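Local coordinates for FMN-binding protein (PDB 3IN6) that binds flavin mononucleotide at the interface of a two-chain assembly and is probably a redox flavoprotein, though its reaction is not established, at residues R16-K21 / D94-Y99; A104-G109 / C132-I137; L35-R40 / Y71-E76. All blocks are in the same frame, centred on the assembly; numbering follows the deposited sequence.

Contact 1: R16-K21 / D94-Y99; sequences RELLEK and DGIRVY. With FMN (flavin mononucleotide), chain E.
Lys21 lays its extended side chain toward segment 94-99, its CE and NZ overlapping the carboxylate of Asp94. The salt bridge joins Lys21 NZ to Asp94 OD1 at 3.0 Å, but as a hydrogen bond it is weak: Lys21 CE lies just as near, 3.0 Å from Asp94 OD1 and 3.1 Å from Asp94 OD2, so the carboxylate meets the end of the lysine chain and not the ammonium alone. With CG anti to the backbone N (chi1 -168°), Lys21 also brings CE within 3.8 Å of Gly95 O. Deeper in, the tips of Leu18 and Ile96 touch obliquely, Leu18 CD2 lying 4.1 Å from Ile96 CD1. Arg97 serves the flavin mononucleotide instead: its NH1 donates to phosphate oxygen O2P at 3.1 Å, near the guanidinium plane. NH1 also bonds Ile46 O of the second subunit and NH2 bonds Pro142 O, fixing the group's rotation; Tyr99 OH, bonded to Asn45 OD1 of the second subunit, lies over the rim of one guanidinium face. The axis of 16-21 on helix 2-28 passes that of 94-99 at 104°, 9.3 Å at closest approach, and Ile96 fits among Ala22, Leu25, Ile140 of strand 131-141 and Val84 of strand 79-87.

Contact 2: A104-G109 / C132-I137; sequences ADLQEG and CLVFKI
An antiparallel pairing of neighbouring strands in the central sheet joins the end of strand 92-106 to the start of strand 131-141. Ala104 and Val134 form one hydrogen-bonded pair, Leu106 and Cys132 the next, and Asp105 with Leu133 is the non-hydrogen-bonded pair between them. Ala104 N donates to Val134 O at 3.1 Å, and Val134 N returns a bond of 2.8 Å to Ala104 O. In the second pair Leu106 N reaches Cys132 O at 2.9 Å, almost straight at 177°, while Cys132 N binds Leu106 O at 2.8 Å. Strand 92-106 ends here, and the chain passes through 107-109, with Gly109 as N-cap of helix 110-120, before returning as strand 131-141; the two strands are thus linked by a helical excursion. On the face covered by helix 110-120 Val134 is the shared apolar partner. Its CB packs 3.8 Å from Ala104 CB, and its CG2, placed beside the backbone N, takes Leu106 CD1 at 3.9 Å as the two side chains cross. Cys132 on this face meets Tyr111, Phe112 and Ile115 of helix 110-120. On the other face Asp105 and Leu133 run side by side in the same direction, with Asp105 OD1 4.0 Å from Leu133 CD2. The carboxylate has its polar partners elsewhere: OD2 forms a salt bridge with Lys75 NZ and probably a hydrogen bond with Tyr71 OH, both of helix 68-77, and OD1 takes Asn131 ND2. Leu133 continues onto Tyr71 and Leu74 of that helix.

Contact 3: L35-R40 / Y71-E76; sequences LSTVDR and YANLKE
Asn73 turns its CG anti to the carbonyl carbon (chi1 -74°), and Thr37 sets OG1 between its backbone N and carbonyl carbon (chi1 60°); the two side chains cross at about a right angle, with the hydroxyl in the amide plane. Asn73 ND2 donates to Thr37 OG1 at 3.0 Å, nearly straight. The methyl branch of Thr37 serves the apolar side, CG2 meeting Leu74 CD2 at 3.8 Å; further in, Leu35 CD2 and Leu74 CD1 touch tip to tip at 4.1 Å. At the outer end Glu76 reaches past Asp39, and its OE1 accepts Arg40 N at 2.9 Å, nearly along its C-O axis. Asp39 OD2 lies 4.3 Å from Glu76 OE1, a like-charge proximity that the Arg40 N bond and nearby guanidinium probably offset. Asp39 OD1 has its own partner in Glu43 N, and Val38 O accepts Thr77 OG1. The arrangement is a helix laid against an outer region of an antiparallel sheet, segment 71-76 of helix 68-77 running at 54° to strand segment 35-38. It adjoins the flavin site: Asn45 and Thr70, both flavin-binding residues, lie beside Asn73 and Thr37.

Overall arrangement
All three contacts involve the same antiparallel sheet. Along the chain contact 3 falls within the span bridged by contact 1, and contact 2 follows both. Contacts 1 and 2 share strand 92-106 and, with centres 21 Å apart, lie on opposite sides of the chain's centre, meeting where Val98 packs on Ile137. Contacts 2 and 3, 15 Å apart, join more closely through helix 68-77, whose Leu74 packs on Phe135. Contacts 1 and 3 do not touch, their centres being 22 Å apart, yet both reach the second subunit. The flavin bound by Arg97 also takes Asn45 and Thr70 of that subunit, so the cofactor site is built from both subunits.

Contact 1: R16-K21 / D94-Y99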
loop_
_atom_site.group_PDB
_atom_site.type_symbol
_atom_site.label_atom_id
_atom_site.label_comp_id
_atom_site.label_asym_id
_atom_site.label_seq_id
_atom_site.Cartn_x
_atom_site.Cartn_y
_atom_site.Cartn_z
ATOM N N ARG A 16 5.539 -7.507 21.624
ATOM C CA ARG A 16 4.181 -7.712 22.136
ATOM C C ARG A 16 3.297 -6.502 21.851
ATOM O O ARG A 16 2.116 -6.642 21.514
ATOM C CB ARG A 16 4.204 -8.037 23.633
ATOM C CG ARG A 16 2.851 -8.212 24.291
ATOM C CD ARG A 16 1.927 -9.158 23.539
ATOM N NE ARG A 16 2.530 -10.461 23.316
ATOM C CZ ARG A 16 2.036 -11.390 22.511
ATOM N NH1 ARG A 16 0.909 -11.177 21.821
ATOM N NH2 ARG A 16 2.685 -12.540 22.383
ATOM N N GLU A 17 3.872 -5.318 21.996
ATOM C CA GLU A 17 3.175 -4.064 21.705
ATOM C C GLU A 17 2.752 -4.038 20.232
ATOM O O GLU A 17 1.628 -3.705 19.902
ATOM C CB GLU A 17 4.130 -2.893 21.928
ATOM C CG GLU A 17 4.580 -2.642 23.360
ATOM C CD GLU A 17 3.859 -1.488 23.994
ATOM O OE1 GLU A 17 2.614 -1.451 23.915
ATOM O OE2 GLU A 17 4.542 -0.614 24.563
ATOM N N LEU A 18 3.677 -4.394 19.348
ATOM C CA LEU A 18 3.395 -4.407 17.918
ATOM C C LEU A 18 2.333 -5.447 17.567
ATOM O O LEU A 18 1.411 -5.147 16.794
ATOM C CB LEU A 18 4.672 -4.653 17.133
ATOM C CG LEU A 18 5.639 -3.467 17.168
ATOM C CD1 LEU A 18 7.054 -3.897 16.768
ATOM C CD2 LEU A 18 5.114 -2.341 16.269
ATOM N N LEU A 19 2.454 -6.654 18.132
ATOM C CA LEU A 19 1.472 -7.717 17.901
ATOM C C LEU A 19 0.068 -7.277 18.344
ATOM O O LEU A 19 -0.923 -7.544 17.658
ATOM C CB LEU A 19 1.865 -8.995 18.643
ATOM C CG LEU A 19 3.035 -9.804 18.056
ATOM C CD1 LEU A 19 3.670 -10.739 19.088
ATOM C CD2 LEU A 19 2.534 -10.556 16.830
ATOM N N GLU A 20 -0.034 -6.618 19.484
ATOM C CA GLU A 20 -1.370 -6.205 19.967
ATOM C C GLU A 20 -1.975 -5.087 19.145
ATOM O O GLU A 20 -3.159 -5.124 18.820
ATOM C CB GLU A 20 -1.347 -5.890 21.444
ATOM C CG GLU A 20 -0.984 -7.130 22.268
ATOM C CD GLU A 20 -1.902 -8.301 21.959
ATOM O OE1 GLU A 20 -3.135 -8.140 22.068
ATOM O OE2 GLU A 20 -1.391 -9.376 21.612
ATOM N N LYS A 21 -1.164 -4.109 18.778
ATOM C CA LYS A 21 -1.640 -3.019 17.942
ATOM C C LYS A 21 -2.097 -3.571 16.595
ATOM O O LYS A 21 -3.124 -3.171 16.075
ATOM C CB LYS A 21 -0.541 -1.992 17.737
ATOM C CG LYS A 21 -1.025 -0.699 17.137
ATOM C CD LYS A 21 0.113 0.292 17.143
ATOM C CE LYS A 21 -0.350 1.684 16.879
ATOM N NZ LYS A 21 0.788 2.632 16.976
ATOM N N ASP A 94 -3.593 6.727 13.466
ATOM C CA ASP A 94 -2.835 5.543 13.852
ATOM C C ASP A 94 -2.707 4.578 12.670
ATOM O O ASP A 94 -3.266 4.809 11.606
ATOM C CB ASP A 94 -3.559 4.832 15.000
ATOM C CG ASP A 94 -2.648 3.928 15.796
ATOM O OD1 ASP A 94 -1.495 4.334 16.072
ATOM O OD2 ASP A 94 -3.096 2.822 16.168
ATOM N N GLY A 95 -1.968 3.494 12.850
ATOM C CA GLY A 95 -1.821 2.508 11.777
ATOM C C GLY A 95 -0.776 1.462 12.071
ATOM O O GLY A 95 -0.117 1.511 13.078
ATOM N N ILE A 96 -0.603 0.517 11.166
ATOM C CA ILE A 96 0.382 -0.546 11.369
ATOM C C ILE A 96 0.743 -1.134 10.022
ATOM O O ILE A 96 -0.024 -1.000 9.046
ATOM C CB ILE A 96 -0.228 -1.665 12.256
ATOM C CG1 ILE A 96 0.834 -2.641 12.807
ATOM C CG2 ILE A 96 -1.358 -2.416 11.481
ATOM C CD1 ILE A 96 1.777 -2.058 13.875
ATOM N N ARG A 97 1.910 -1.775 9.962
ATOM C CA ARG A 97 2.342 -2.492 8.780
ATOM C C ARG A 97 2.628 -3.900 9.204
ATOM O O ARG A 97 3.420 -4.120 10.126
ATOM C CB ARG A 97 3.590 -1.888 8.167
ATOM C CG ARG A 97 3.344 -0.613 7.422
ATOM C CD ARG A 97 4.637 -0.031 6.859
ATOM N NE ARG A 97 5.600 0.350 7.887
ATOM C CZ ARG A 97 6.786 0.901 7.632
ATOM N NH1 ARG A 97 7.172 1.150 6.384
ATOM N NH2 ARG A 97 7.599 1.210 8.630
ATOM N N VAL A 98 1.971 -4.856 8.545
ATOM C CA VAL A 98 2.180 -6.255 8.837
ATOM C C VAL A 98 2.689 -6.974 7.583
ATOM O O VAL A 98 1.953 -7.121 6.599
ATOM C CB VAL A 98 0.877 -6.922 9.309
ATOM C CG1 VAL A 98 1.150 -8.326 9.742
ATOM C CG2 VAL A 98 0.197 -6.120 10.458
ATOM N N TYR A 99 3.934 -7.455 7.642
ATOM C CA TYR A 99 4.582 -8.159 6.537
ATOM C C TYR A 99 4.312 -9.641 6.600
ATOM O O TYR A 99 4.496 -10.274 7.642
ATOM C CB TYR A 99 6.087 -7.904 6.555
ATOM C CG TYR A 99 6.430 -6.446 6.425
ATOM C CD1 TYR A 99 6.343 -5.601 7.513
ATOM C CD2 TYR A 99 6.862 -5.914 5.223
ATOM C CE1 TYR A 99 6.660 -4.289 7.422
ATOM C CE2 TYR A 99 7.162 -4.573 5.117
ATOM C CZ TYR A 99 7.076 -3.773 6.224
ATOM O OH TYR A 99 7.372 -2.436 6.153
HETATM N N1 FMN E . 9.011 10.322 3.950
HETATM C C2 FMN E . 9.572 10.722 2.763
HETATM O O2 FMN E . 10.730 10.383 2.500
HETATM N N3 FMN E . 8.825 11.487 1.875
HETATM C C4 FMN E . 7.524 11.855 2.185
HETATM O O4 FMN E . 6.867 12.544 1.403
HETATM C C4A FMN E . 6.964 11.454 3.389
HETATM N N5 FMN E . 5.668 11.818 3.709
HETATM C C5A FMN E . 5.120 11.417 4.910
HETATM C C6 FMN E . 3.812 11.801 5.201
HETATM C C7 FMN E . 3.221 11.416 6.397
HETATM C C7M FMN E . 1.809 11.842 6.689
HETATM C C8 FMN E . 3.940 10.635 7.303
HETATM C C8M FMN E . 3.304 10.206 8.596
HETATM C C9 FMN E . 5.245 10.239 7.008
HETATM C C9A FMN E . 5.856 10.633 5.806
HETATM N N10 FMN E . 7.167 10.255 5.475
HETATM C C10 FMN E . 7.717 10.679 4.277
HETATM C "C1'" FMN E . 8.036 9.432 6.400
HETATM C "C2'" FMN E . 8.126 7.957 6.003
HETATM O "O2'" FMN E . 6.841 7.400 5.916
HETATM C "C3'" FMN E . 8.984 7.210 7.031
HETATM O "O3'" FMN E . 10.326 7.628 6.853
HETATM C "C4'" FMN E . 8.847 5.682 6.931
HETATM O "O4'" FMN E . 9.364 5.038 8.075
HETATM C "C5'" FMN E . 9.598 5.141 5.733
HETATM O "O5'" FMN E . 9.395 3.759 5.638
HETATM P P FMN E . 10.517 2.779 5.023
HETATM O O1P FMN E . 10.782 3.163 3.587
HETATM O O2P FMN E . 9.969 1.373 5.081
HETATM O O3P FMN E . 11.803 2.842 5.837
#

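Contact 2: A104-G109 / C132-I137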
loop_
_atom_site.group_PDB
_atom_site.type_symbol
_atom_site.label_atom_id
_atom_site.label_comp_id
_atom_site.label_asym_id
_atom_site.label_seq_id
_atom_site.Cartn_x
_atom_site.Cartn_y
_atom_site.Cartn_z
ATOM N N ALA A 104 -0.952 -20.794 2.814
ATOM C CA ALA A 104 -1.954 -21.693 2.268
ATOM C C ALA A 104 -3.035 -20.948 1.505
ATOM O O ALA A 104 -3.307 -19.791 1.772
ATOM C CB ALA A 104 -2.573 -22.511 3.395
ATOM N N ASP A 105 -3.601 -21.643 0.528
ATOM C CA ASP A 105 -4.683 -21.179 -0.318
ATOM C C ASP A 105 -5.712 -22.305 -0.215
ATOM O O ASP A 105 -5.568 -23.349 -0.864
ATOM C CB ASP A 105 -4.157 -21.023 -1.740
ATOM C CG ASP A 105 -5.223 -20.639 -2.734
ATOM O OD1 ASP A 105 -6.407 -20.501 -2.357
ATOM O OD2 ASP A 105 -4.854 -20.463 -3.909
ATOM N N LEU A 106 -6.743 -22.110 0.601
ATOM C CA LEU A 106 -7.677 -23.194 0.888
ATOM C C LEU A 106 -9.146 -22.937 0.521
ATOM O O LEU A 106 -9.611 -21.792 0.508
ATOM C CB LEU A 106 -7.555 -23.532 2.375
ATOM C CG LEU A 106 -6.135 -23.855 2.852
ATOM C CD1 LEU A 106 -6.066 -23.874 4.358
ATOM C CD2 LEU A 106 -5.656 -25.195 2.268
ATOM N N GLN A 107 -9.852 -24.030 0.225
ATOM C CA GLN A 107 -11.281 -24.009 -0.121
ATOM C C GLN A 107 -12.160 -24.657 0.953
ATOM O O GLN A 107 -13.372 -24.656 0.832
ATOM C CB GLN A 107 -11.535 -24.687 -1.480
ATOM C CG GLN A 107 -11.256 -23.807 -2.697
ATOM C CD GLN A 107 -9.811 -23.390 -2.800
ATOM O OE1 GLN A 107 -8.913 -24.194 -2.569
ATOM N NE2 GLN A 107 -9.573 -22.127 -3.154
ATOM N N GLU A 108 -11.550 -25.190 2.006
ATOM C CA GLU A 108 -12.286 -25.808 3.107
ATOM C C GLU A 108 -11.414 -25.839 4.358
ATOM O O GLU A 108 -10.242 -25.506 4.294
ATOM C CB GLU A 108 -12.697 -27.231 2.729
ATOM C CG GLU A 108 -11.525 -28.144 2.384
ATOM C CD GLU A 108 -11.963 -29.536 1.986
ATOM O OE1 GLU A 108 -13.006 -29.673 1.307
ATOM O OE2 GLU A 108 -11.253 -30.500 2.339
ATOM N N GLY A 109 -11.992 -26.241 5.483
ATOM C CA GLY A 109 -11.268 -26.352 6.749
ATOM C C GLY A 109 -11.611 -25.244 7.724
ATOM O O GLY A 109 -12.396 -24.341 7.411
ATOM N N CYS A 132 -9.653 -19.029 0.758
ATOM C CA CYS A 132 -9.280 -18.520 2.052
ATOM C C CYS A 132 -7.753 -18.479 1.951
ATOM O O CYS A 132 -7.120 -19.510 1.707
ATOM C CB CYS A 132 -9.723 -19.419 3.193
ATOM S SG CYS A 132 -9.091 -18.766 4.745
ATOM N N LEU A 133 -7.171 -17.290 2.055
ATOM C CA LEU A 133 -5.736 -17.162 1.993
ATOM C C LEU A 133 -5.206 -17.171 3.416
ATOM O O LEU A 133 -5.696 -16.428 4.268
ATOM C CB LEU A 133 -5.314 -15.879 1.267
ATOM C CG LEU A 133 -5.797 -15.738 -0.174
ATOM C CD1 LEU A 133 -5.340 -14.402 -0.709
ATOM C CD2 LEU A 133 -5.318 -16.907 -1.048
ATOM N N VAL A 134 -4.214 -18.019 3.676
ATOM C CA VAL A 134 -3.646 -18.109 5.008
ATOM C C VAL A 134 -2.252 -17.536 4.957
ATOM O O VAL A 134 -1.416 -18.025 4.189
ATOM C CB VAL A 134 -3.618 -19.569 5.513
ATOM C CG1 VAL A 134 -3.147 -19.615 6.962
ATOM C CG2 VAL A 134 -5.019 -20.215 5.362
ATOM N N PHE A 135 -1.999 -16.500 5.755
ATOM C CA PHE A 135 -0.674 -15.870 5.788
ATOM C C PHE A 135 0.091 -16.108 7.076
ATOM O O PHE A 135 -0.487 -16.179 8.137
ATOM C CB PHE A 135 -0.752 -14.348 5.603
ATOM C CG PHE A 135 -1.395 -13.908 4.318
ATOM C CD1 PHE A 135 -0.632 -13.692 3.185
ATOM C CD2 PHE A 135 -2.765 -13.630 4.268
ATOM C CE1 PHE A 135 -1.233 -13.248 1.988
ATOM C CE2 PHE A 135 -3.368 -13.185 3.089
ATOM C CZ PHE A 135 -2.591 -12.999 1.940
ATOM N N LYS A 136 1.412 -16.208 6.954
ATOM C CA LYS A 136 2.300 -16.273 8.103
ATOM C C LYS A 136 2.829 -14.873 8.273
ATOM O O LYS A 136 3.269 -14.254 7.290
ATOM C CB LYS A 136 3.467 -17.243 7.861
ATOM C CG LYS A 136 4.575 -17.162 8.921
ATOM C CD LYS A 136 5.769 -18.067 8.543
ATOM C CE LYS A 136 6.941 -17.898 9.514
ATOM N NZ LYS A 136 8.132 -18.726 9.126
ATOM N N ILE A 137 2.780 -14.366 9.509
ATOM C CA ILE A 137 3.273 -13.034 9.810
ATOM C C ILE A 137 4.774 -13.139 9.978
ATOM O O ILE A 137 5.262 -13.935 10.770
ATOM C CB ILE A 137 2.697 -12.449 11.097
ATOM C CG1 ILE A 137 1.177 -12.239 10.989
ATOM C CG2 ILE A 137 3.415 -11.147 11.422
ATOM C CD1 ILE A 137 0.551 -11.829 12.252
#

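Contact 3: L35-R40 / Y71-E76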
loop_
_atom_site.group_PDB
_atom_site.type_symbol
_atom_site.label_atom_id
_atom_site.label_comp_id
_atom_site.label_asym_id
_atom_site.label_seq_id
_atom_site.Cartn_x
_atom_site.Cartn_y
_atom_site.Cartn_z
ATOM N N LEU A 35 -3.323 -4.416 0.924
ATOM C CA LEU A 35 -2.348 -5.520 0.784
ATOM C C LEU A 35 -1.519 -5.218 -0.477
ATOM O O LEU A 35 -2.053 -5.136 -1.590
ATOM C CB LEU A 35 -3.041 -6.888 0.687
ATOM C CG LEU A 35 -2.139 -8.107 0.346
ATOM C CD1 LEU A 35 -1.042 -8.251 1.394
ATOM C CD2 LEU A 35 -2.961 -9.430 0.247
ATOM N N SER A 36 -0.223 -5.004 -0.292
ATOM C CA SER A 36 0.647 -4.704 -1.397
ATOM C C SER A 36 1.345 -6.022 -1.731
ATOM O O SER A 36 1.782 -6.733 -0.824
ATOM C CB SER A 36 1.642 -3.581 -1.035
ATOM O OG SER A 36 0.975 -2.372 -0.727
ATOM N N THR A 37 1.415 -6.339 -3.023
ATOM C CA THR A 37 2.008 -7.593 -3.539
ATOM C C THR A 37 2.958 -7.303 -4.693
ATOM O O THR A 37 3.106 -6.158 -5.079
ATOM C CB THR A 37 0.892 -8.573 -4.003
ATOM O OG1 THR A 37 0.098 -7.967 -5.044
ATOM C CG2 THR A 37 -0.029 -8.970 -2.803
ATOM N N VAL A 38 3.611 -8.344 -5.230
ATOM C CA VAL A 38 4.567 -8.216 -6.324
ATOM C C VAL A 38 4.593 -9.493 -7.168
ATOM O O VAL A 38 4.285 -10.561 -6.649
ATOM C CB VAL A 38 6.018 -7.986 -5.786
ATOM C CG1 VAL A 38 6.511 -9.204 -5.029
ATOM C CG2 VAL A 38 6.988 -7.643 -6.926
ATOM N N ASP A 39 4.932 -9.371 -8.463
ATOM C CA ASP A 39 5.089 -10.546 -9.338
ATOM C C ASP A 39 6.567 -10.843 -9.569
ATOM O O ASP A 39 7.425 -10.099 -9.068
ATOM C CB ASP A 39 4.330 -10.415 -10.677
ATOM C CG ASP A 39 5.011 -9.489 -11.696
ATOM O OD1 ASP A 39 6.021 -8.805 -11.403
ATOM O OD2 ASP A 39 4.513 -9.465 -12.835
ATOM N N ARG A 40 6.839 -11.914 -10.339
ATOM C CA ARG A 40 8.194 -12.399 -10.622
ATOM C C ARG A 40 9.095 -11.373 -11.327
ATOM O O ARG A 40 10.328 -11.495 -11.298
ATOM C CB ARG A 40 8.148 -13.691 -11.484
ATOM C CG ARG A 40 7.414 -13.460 -12.795
ATOM C CD ARG A 40 7.758 -14.348 -13.974
ATOM N NE ARG A 40 6.993 -15.572 -13.996
ATOM C CZ ARG A 40 6.550 -16.195 -15.088
ATOM N NH1 ARG A 40 6.727 -15.713 -16.311
ATOM N NH2 ARG A 40 5.872 -17.321 -14.934
ATOM N N TYR A 71 -4.037 -11.825 -6.081
ATOM C CA TYR A 71 -4.000 -13.277 -5.941
ATOM C C TYR A 71 -2.948 -13.907 -6.840
ATOM O O TYR A 71 -2.189 -14.774 -6.396
ATOM C CB TYR A 71 -5.377 -13.876 -6.257
ATOM C CG TYR A 71 -5.409 -15.372 -6.198
ATOM C CD1 TYR A 71 -5.300 -16.039 -4.981
ATOM C CD2 TYR A 71 -5.571 -16.128 -7.348
ATOM C CE1 TYR A 71 -5.347 -17.429 -4.912
ATOM C CE2 TYR A 71 -5.617 -17.522 -7.286
ATOM C CZ TYR A 71 -5.508 -18.156 -6.068
ATOM O OH TYR A 71 -5.544 -19.521 -6.009
ATOM N N ALA A 72 -2.930 -13.501 -8.110
ATOM C CA ALA A 72 -1.931 -14.000 -9.070
ATOM C C ALA A 72 -0.509 -13.708 -8.576
ATOM O O ALA A 72 0.374 -14.544 -8.715
ATOM C CB ALA A 72 -2.140 -13.387 -10.453
ATOM N N ASN A 73 -0.280 -12.514 -8.036
ATOM C CA ASN A 73 1.037 -12.156 -7.465
ATOM C C ASN A 73 1.423 -13.088 -6.297
ATOM O O ASN A 73 2.522 -13.704 -6.280
ATOM C CB ASN A 73 1.037 -10.706 -7.015
ATOM C CG ASN A 73 1.097 -9.734 -8.183
ATOM O OD1 ASN A 73 1.414 -10.112 -9.311
ATOM N ND2 ASN A 73 0.822 -8.473 -7.909
ATOM N N LEU A 74 0.499 -13.260 -5.359
ATOM C CA LEU A 74 0.754 -14.135 -4.209
ATOM C C LEU A 74 1.132 -15.541 -4.655
ATOM O O LEU A 74 2.031 -16.140 -4.074
ATOM C CB LEU A 74 -0.435 -14.160 -3.257
ATOM C CG LEU A 74 -0.664 -12.828 -2.545
ATOM C CD1 LEU A 74 -2.011 -12.849 -1.813
ATOM C CD2 LEU A 74 0.524 -12.484 -1.588
ATOM N N LYS A 75 0.506 -16.049 -5.715
ATOM C CA LYS A 75 0.847 -17.395 -6.203
ATOM C C LYS A 75 2.190 -17.420 -6.915
ATOM O O LYS A 75 2.806 -18.472 -7.003
ATOM C CB LYS A 75 -0.227 -17.969 -7.139
ATOM C CG LYS A 75 -1.637 -18.052 -6.566
ATOM C CD LYS A 75 -1.772 -18.941 -5.347
ATOM C CE LYS A 75 -1.619 -20.425 -5.696
ATOM N NZ LYS A 75 -1.862 -21.286 -4.508
ATOM N N GLU A 76 2.641 -16.289 -7.460
ATOM C CA GLU A 76 3.959 -16.228 -8.112
ATOM C C GLU A 76 5.098 -16.073 -7.120
ATOM O O GLU A 76 6.100 -16.775 -7.207
ATOM C CB GLU A 76 4.078 -15.056 -9.099
ATOM C CG GLU A 76 3.374 -15.291 -10.376
ATOM C CD GLU A 76 3.629 -14.229 -11.428
ATOM O OE1 GLU A 76 4.637 -13.495 -11.386
ATOM O OE2 GLU A 76 2.782 -14.150 -12.326
HETATM O O HOH W 1 1.980 -8.330 -12.230
#